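Putative methyltransferase (Emericella variicolor, PDB 7DMB) probably transfers methyl groups from S-adenosylmethionine as a trans-acting partner of a polyketide synthase in calbistrin biosynthesis, and is seen here with S-adenosyl-L-homocysteine bound. Local coordinates at residues A[205-210]-A[232-237]; A[198-203]-A[276-281]. One frame throughout, in Å; residues are numbered along the deposited sequence.

Strand 200-205 sits at the middle of both contacts, with strand 229-236 on one flank and strand 276-282 on the other. Contact 2 pairs Ile202 and Leu203 of it with Val278 and Val279; contact 1 takes over where the strand gives way to the glycine loop that turns toward S-adenosyl-L-homocysteine. Their centres lie about 13 Å apart. Backbone bonds continue from one to the other: Ile205 N lies 2.7 Å from Ile280 O, and Val233 N 2.8 Å from Ile202 O. Side chains join as well, Val233 CG2 packing 3.6 Å from Tyr276 CE1. Contact 1 holds the ligand directly, whereas in contact 2 the side chain of Ile280 stays about 8 Å from it.

Contact 1 of 2, residues A[205-210]-A[232-237]; sequences IGAGTG and YVFTDI. With SAH (S-adenosyl-L-homocysteine), chain C.
Ala207 lays its CB over one face of the Phe234 ring, 3.5 Å from the centroid, a CH-pi contact offset toward the rim; a methyl is small enough to fit there. Phe234 reaches the loop because its CG stands anti to the backbone N (chi1 -177°), and Gly208 O meets the ring edge in plane, 3.4 Å from CZ.

Ala207 N gives Thr235 O a nearly straight hydrogen bond of 2.8 Å. One water accepts from Gly206 N and donates to Thr235 OG1, while that hydroxyl is also bonded to Glu204 O. The 205-210 segment follows the first strand of a Rossmann-like methyltransferase fold and is consistent with its glycine-rich loop; within it a type II' turn runs from Ala207 to Gly210, closed by Gly210 N to Ala207 O. Gly206 and Gly208 have positive phi, which suits glycine, and their backbones lie directly against the ligand.

Asp236, from strand 229-236, splits its carboxylate between the ribose hydroxyls: OD1 accepts from O2' of the ligand at 2.7 Å, OD2 from O3' at 2.6 Å. From the protein side Gly208 N gives OD2 a weak bond. At the homocysteine end, the ligand amine donates to Gly206 O, and ligand atom O accepts hydrogen bonds from Thr209 N and Thr209 OG1, the latter at 2.7 Å.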
loop_
_atom_site.group_PDB
_atom_site.type_symbol
_atom_site.label_atom_id
_atom_site.label_comp_id
_atom_site.label_asym_id
_atom_site.label_seq_id
_atom_site.Cartn_x
_atom_site.Cartn_y
_atom_site.Cartn_z
ATOM N N ILE A 205 2.130 10.490 -6.240
ATOM C CA ILE A 205 2.201 10.887 -4.836
ATOM C C ILE A 205 2.903 9.789 -4.047
ATOM O O ILE A 205 2.675 8.598 -4.292
ATOM C CB ILE A 205 0.788 11.127 -4.251
ATOM C CG1 ILE A 205 -0.043 12.066 -5.128
ATOM C CG2 ILE A 205 0.867 11.641 -2.799
ATOM C CD1 ILE A 205 0.445 13.463 -5.091
ATOM N N GLY A 206 3.724 10.185 -3.074
ATOM C CA GLY A 206 4.353 9.271 -2.129
ATOM C C GLY A 206 4.924 8.008 -2.741
ATOM O O GLY A 206 4.681 6.908 -2.250
ATOM N N ALA A 207 5.643 8.160 -3.851
ATOM C CA ALA A 207 6.139 7.018 -4.607
ATOM C C ALA A 207 7.133 6.181 -3.806
ATOM O O ALA A 207 7.297 4.987 -4.089
ATOM C CB ALA A 207 6.785 7.516 -5.890
ATOM N N GLY A 208 7.804 6.795 -2.845
ATOM C CA GLY A 208 8.613 6.080 -1.874
ATOM C C GLY A 208 9.737 5.293 -2.501
ATOM O O GLY A 208 10.596 5.841 -3.194
ATOM N N THR A 209 9.737 3.983 -2.211
ATOM C CA THR A 209 10.710 3.041 -2.753
ATOM C C THR A 209 10.507 2.787 -4.241
ATOM O O THR A 209 11.400 2.233 -4.882
ATOM C CB THR A 209 10.622 1.704 -2.006
ATOM O OG1 THR A 209 9.418 1.018 -2.393
ATOM C CG2 THR A 209 10.605 1.926 -0.499
ATOM N N GLY A 210 9.347 3.134 -4.786
ATOM C CA GLY A 210 9.085 2.967 -6.197
ATOM C C GLY A 210 8.410 1.678 -6.585
ATOM O O GLY A 210 8.437 1.319 -7.765
ATOM N N TYR A 232 7.094 12.187 -16.304
ATOM C CA TYR A 232 6.731 11.481 -15.074
ATOM C C TYR A 232 7.302 12.258 -13.896
ATOM O O TYR A 232 8.524 12.336 -13.738
ATOM C CB TYR A 232 7.250 10.038 -15.085
ATOM C CG TYR A 232 6.597 9.132 -14.057
ATOM C CD1 TYR A 232 5.729 8.122 -14.453
ATOM C CD2 TYR A 232 6.841 9.293 -12.690
ATOM C CE1 TYR A 232 5.118 7.299 -13.532
ATOM C CE2 TYR A 232 6.218 8.468 -11.750
ATOM C CZ TYR A 232 5.365 7.467 -12.179
ATOM O OH TYR A 232 4.742 6.630 -11.274
ATOM N N VAL A 233 6.429 12.826 -13.067
ATOM C CA VAL A 233 6.844 13.518 -11.848
ATOM C C VAL A 233 6.743 12.523 -10.692
ATOM O O VAL A 233 5.653 12.165 -10.246
ATOM C CB VAL A 233 6.021 14.783 -11.597
ATOM C CG1 VAL A 233 6.561 15.507 -10.388
ATOM C CG2 VAL A 233 6.039 15.704 -12.849
ATOM N N PHE A 234 7.900 12.046 -10.241
ATOM C CA PHE A 234 8.039 11.175 -9.076
ATOM C C PHE A 234 8.090 12.049 -7.829
ATOM O O PHE A 234 9.011 12.861 -7.682
ATOM C CB PHE A 234 9.318 10.348 -9.236
ATOM C CG PHE A 234 9.585 9.325 -8.138
ATOM C CD1 PHE A 234 9.493 7.971 -8.409
ATOM C CD2 PHE A 234 10.006 9.714 -6.871
ATOM C CE1 PHE A 234 9.767 7.018 -7.424
ATOM C CE2 PHE A 234 10.285 8.776 -5.886
ATOM C CZ PHE A 234 10.159 7.426 -6.159
ATOM N N THR A 235 7.095 11.929 -6.948
ATOM C CA THR A 235 7.098 12.732 -5.730
ATOM C C THR A 235 6.921 11.858 -4.500
ATOM O O THR A 235 6.409 10.733 -4.556
ATOM C CB THR A 235 6.021 13.849 -5.719
ATOM O OG1 THR A 235 4.702 13.293 -5.583
ATOM C CG2 THR A 235 6.107 14.689 -6.990
ATOM N N ASP A 236 7.380 12.415 -3.384
ATOM C CA ASP A 236 7.178 11.865 -2.056
ATOM C C ASP A 236 7.177 13.056 -1.116
ATOM O O ASP A 236 7.596 14.158 -1.485
ATOM C CB ASP A 236 8.267 10.837 -1.675
ATOM C CG ASP A 236 7.857 9.943 -0.494
ATOM O OD1 ASP A 236 8.107 10.335 0.668
ATOM O OD2 ASP A 236 7.273 8.861 -0.732
ATOM N N ILE A 237 6.675 12.844 0.096
ATOM C CA ILE A 237 6.842 13.891 1.093
ATOM C C ILE A 237 8.288 13.975 1.560
ATOM O O ILE A 237 8.724 15.023 2.054
ATOM C CB ILE A 237 5.905 13.654 2.288
ATOM C CG1 ILE A 237 5.748 14.945 3.103
ATOM C CG2 ILE A 237 6.415 12.491 3.138
ATOM C CD1 ILE A 237 4.732 14.852 4.248
HETATM N N SAH C . 4.417 4.038 -2.644
HETATM C CA SAH C . 5.219 3.407 -1.559
HETATM C CB SAH C . 4.371 2.467 -0.695
HETATM C CG SAH C . 3.570 3.196 0.362
HETATM S SD SAH C . 4.574 3.903 1.704
HETATM C C SAH C . 6.385 2.632 -2.178
HETATM O O SAH C . 7.487 2.733 -1.600
HETATM O OXT SAH C . 6.152 1.985 -3.227
HETATM C "C5'" SAH C . 3.859 5.562 1.833
HETATM C "C4'" SAH C . 4.732 6.611 1.178
HETATM O "O4'" SAH C . 4.014 7.869 1.154
HETATM C "C3'" SAH C . 6.047 6.873 1.917
HETATM O "O3'" SAH C . 7.117 6.885 0.982
HETATM C "C2'" SAH C . 5.807 8.231 2.587
HETATM O "O2'" SAH C . 6.966 9.017 2.766
HETATM C "C1'" SAH C . 4.852 8.902 1.610
HETATM N N9 SAH C . 4.013 9.915 2.242
HETATM C C8 SAH C . 3.538 9.871 3.528
HETATM N N7 SAH C . 2.798 10.901 3.848
HETATM C C5 SAH C . 2.792 11.686 2.706
HETATM C C6 SAH C . 2.181 12.921 2.413
HETATM N N6 SAH C . 1.444 13.602 3.284
HETATM N N1 SAH C . 2.372 13.433 1.171
HETATM C C2 SAH C . 3.120 12.741 0.302
HETATM N N3 SAH C . 3.736 11.573 0.466
HETATM C C4 SAH C . 3.536 11.088 1.704
HETATM O O HOH W 1 4.150 13.061 -2.655
#

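Contact 2 of 2, residues A[198-203]-A[276-281]; sequences PGLRIL and YDVVIA
Asp277 holds CG beside its backbone N (chi1 -51°), and Arg201 bends at chi3 (-59°), which brings carboxylate and guanidinium together. They meet beside two parallel central strands of the Rossmann-like sheet, where the chain turns a corner at Asp277; Ile202 pairs with Val278 and Leu203 with Val279. Arginine suits this partly exposed place: it grips the acid in a side-on salt bridge, NE to OD2 and NH2 to OD1, the latter 3.1 Å, with the planes 43° apart and both oxygens met from above the carboxylate plane. Asp277 OD2 also takes a hydrogen bond from Arg201 N at 2.8 Å, and Gln303 is a further partner of OD1, so the buried acid is well satisfied.

Backbone bonds carry the pairing onward. Arg201 O accepts from Asp277 N and Val278 N, Leu203 N donates to Val278 O, and Ile280 N to Leu203 O at 2.8 Å. Branched aliphatics suit the buried strands: Leu200 CD2 packs on Val278 CG2, and Ile202 and Ile280 lie side by side, CG2 to CG1 at 3.7 Å. On the other face, Leu203 CD1 comes over the face of the Tyr276 ring, 4.0 Å from its centroid and nearest to CZ.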
loop_
_atom_site.group_PDB
_atom_site.type_symbol
_atom_site.label_atom_id
_atom_site.label_comp_id
_atom_site.label_asym_id
_atom_site.label_seq_id
_atom_site.Cartn_x
_atom_site.Cartn_y
_atom_site.Cartn_z
ATOM N N PRO A 198 -0.359 9.643 -25.740
ATOM C CA PRO A 198 1.077 9.299 -25.738
ATOM C C PRO A 198 1.963 10.385 -25.157
ATOM O O PRO A 198 3.174 10.148 -24.992
ATOM C CB PRO A 198 1.395 9.049 -27.225
ATOM C CG PRO A 198 0.061 9.090 -27.948
ATOM C CD PRO A 198 -0.892 9.855 -27.095
ATOM N N GLY A 199 1.401 11.545 -24.821
ATOM C CA GLY A 199 2.135 12.593 -24.139
ATOM C C GLY A 199 1.724 12.741 -22.685
ATOM O O GLY A 199 1.801 13.835 -22.110
ATOM N N LEU A 200 1.300 11.628 -22.085
ATOM C CA LEU A 200 0.719 11.643 -20.749
ATOM C C LEU A 200 1.595 12.422 -19.771
ATOM O O LEU A 200 2.815 12.241 -19.722
ATOM C CB LEU A 200 0.522 10.200 -20.262
ATOM C CG LEU A 200 -0.677 9.910 -19.351
ATOM C CD1 LEU A 200 -2.001 10.120 -20.081
ATOM C CD2 LEU A 200 -0.578 8.495 -18.745
ATOM N N ARG A 201 0.967 13.320 -19.018
ATOM C CA ARG A 201 1.608 13.997 -17.895
ATOM C C ARG A 201 1.181 13.271 -16.618
ATOM O O ARG A 201 -0.002 13.270 -16.263
ATOM C CB ARG A 201 1.225 15.479 -17.885
ATOM C CG ARG A 201 1.616 16.199 -19.193
ATOM C CD ARG A 201 0.946 17.563 -19.348
ATOM N NE ARG A 201 -0.517 17.469 -19.328
ATOM C CZ ARG A 201 -1.338 18.510 -19.170
ATOM N NH1 ARG A 201 -0.837 19.729 -19.029
ATOM N NH2 ARG A 201 -2.660 18.339 -19.147
ATOM N N ILE A 202 2.133 12.605 -15.964
ATOM C CA ILE A 202 1.863 11.745 -14.810
ATOM C C ILE A 202 2.588 12.315 -13.600
ATOM O O ILE A 202 3.743 12.748 -13.705
ATOM C CB ILE A 202 2.308 10.276 -15.009
ATOM C CG1 ILE A 202 1.632 9.621 -16.195
ATOM C CG2 ILE A 202 1.990 9.431 -13.762
ATOM C CD1 ILE A 202 2.605 9.339 -17.315
ATOM N N LEU A 203 1.911 12.302 -12.450
ATOM C CA LEU A 203 2.530 12.614 -11.172
ATOM C C LEU A 203 2.201 11.483 -10.213
ATOM O O LEU A 203 1.037 11.080 -10.112
ATOM C CB LEU A 203 2.032 13.951 -10.616
ATOM C CG LEU A 203 2.730 14.483 -9.356
ATOM C CD1 LEU A 203 2.993 15.985 -9.474
ATOM C CD2 LEU A 203 1.907 14.178 -8.128
ATOM N N TYR A 276 -1.840 17.937 -15.010
ATOM C CA TYR A 276 -1.543 16.513 -15.026
ATOM C C TYR A 276 -2.768 15.726 -15.452
ATOM O O TYR A 276 -3.899 16.034 -15.055
ATOM C CB TYR A 276 -1.038 16.040 -13.652
ATOM C CG TYR A 276 0.284 16.691 -13.287
ATOM C CD1 TYR A 276 1.491 16.196 -13.786
ATOM C CD2 TYR A 276 0.324 17.817 -12.473
ATOM C CE1 TYR A 276 2.722 16.817 -13.463
ATOM C CE2 TYR A 276 1.531 18.433 -12.150
ATOM C CZ TYR A 276 2.723 17.933 -12.653
ATOM O OH TYR A 276 3.899 18.544 -12.304
ATOM N N ASP A 277 -2.523 14.698 -16.257
ATOM C CA ASP A 277 -3.586 13.853 -16.772
ATOM C C ASP A 277 -3.900 12.707 -15.828
ATOM O O ASP A 277 -5.061 12.310 -15.701
ATOM C CB ASP A 277 -3.186 13.316 -18.144
ATOM C CG ASP A 277 -2.740 14.417 -19.063
ATOM O OD1 ASP A 277 -3.546 15.362 -19.241
ATOM O OD2 ASP A 277 -1.586 14.371 -19.561
ATOM N N VAL A 278 -2.882 12.155 -15.176
ATOM C CA VAL A 278 -3.050 11.021 -14.274
ATOM C C VAL A 278 -2.209 11.284 -13.034
ATOM O O VAL A 278 -1.024 11.629 -13.137
ATOM C CB VAL A 278 -2.651 9.678 -14.929
ATOM C CG1 VAL A 278 -2.913 8.508 -13.970
ATOM C CG2 VAL A 278 -3.420 9.457 -16.238
ATOM N N VAL A 279 -2.821 11.139 -11.864
ATOM C CA VAL A 279 -2.098 11.131 -10.596
ATOM C C VAL A 279 -2.120 9.702 -10.072
ATOM O O VAL A 279 -3.189 9.083 -10.001
ATOM C CB VAL A 279 -2.708 12.111 -9.573
ATOM C CG1 VAL A 279 -2.163 11.848 -8.176
ATOM C CG2 VAL A 279 -2.436 13.554 -9.986
ATOM N N ILE A 280 -0.942 9.175 -9.735
ATOM C CA ILE A 280 -0.794 7.828 -9.188
ATOM C C ILE A 280 -0.536 7.930 -7.686
ATOM O O ILE A 280 0.246 8.782 -7.239
ATOM C CB ILE A 280 0.354 7.055 -9.874
ATOM C CG1 ILE A 280 0.279 7.142 -11.414
ATOM C CG2 ILE A 280 0.413 5.602 -9.386
ATOM C CD1 ILE A 280 -0.711 6.218 -12.010
ATOM N N ALA A 281 -1.172 7.046 -6.905
ATOM C CA ALA A 281 -0.895 6.970 -5.470
ATOM C C ALA A 281 -1.106 5.547 -4.959
ATOM O O ALA A 281 -2.210 4.999 -5.079
ATOM C CB ALA A 281 -1.774 7.962 -4.706
#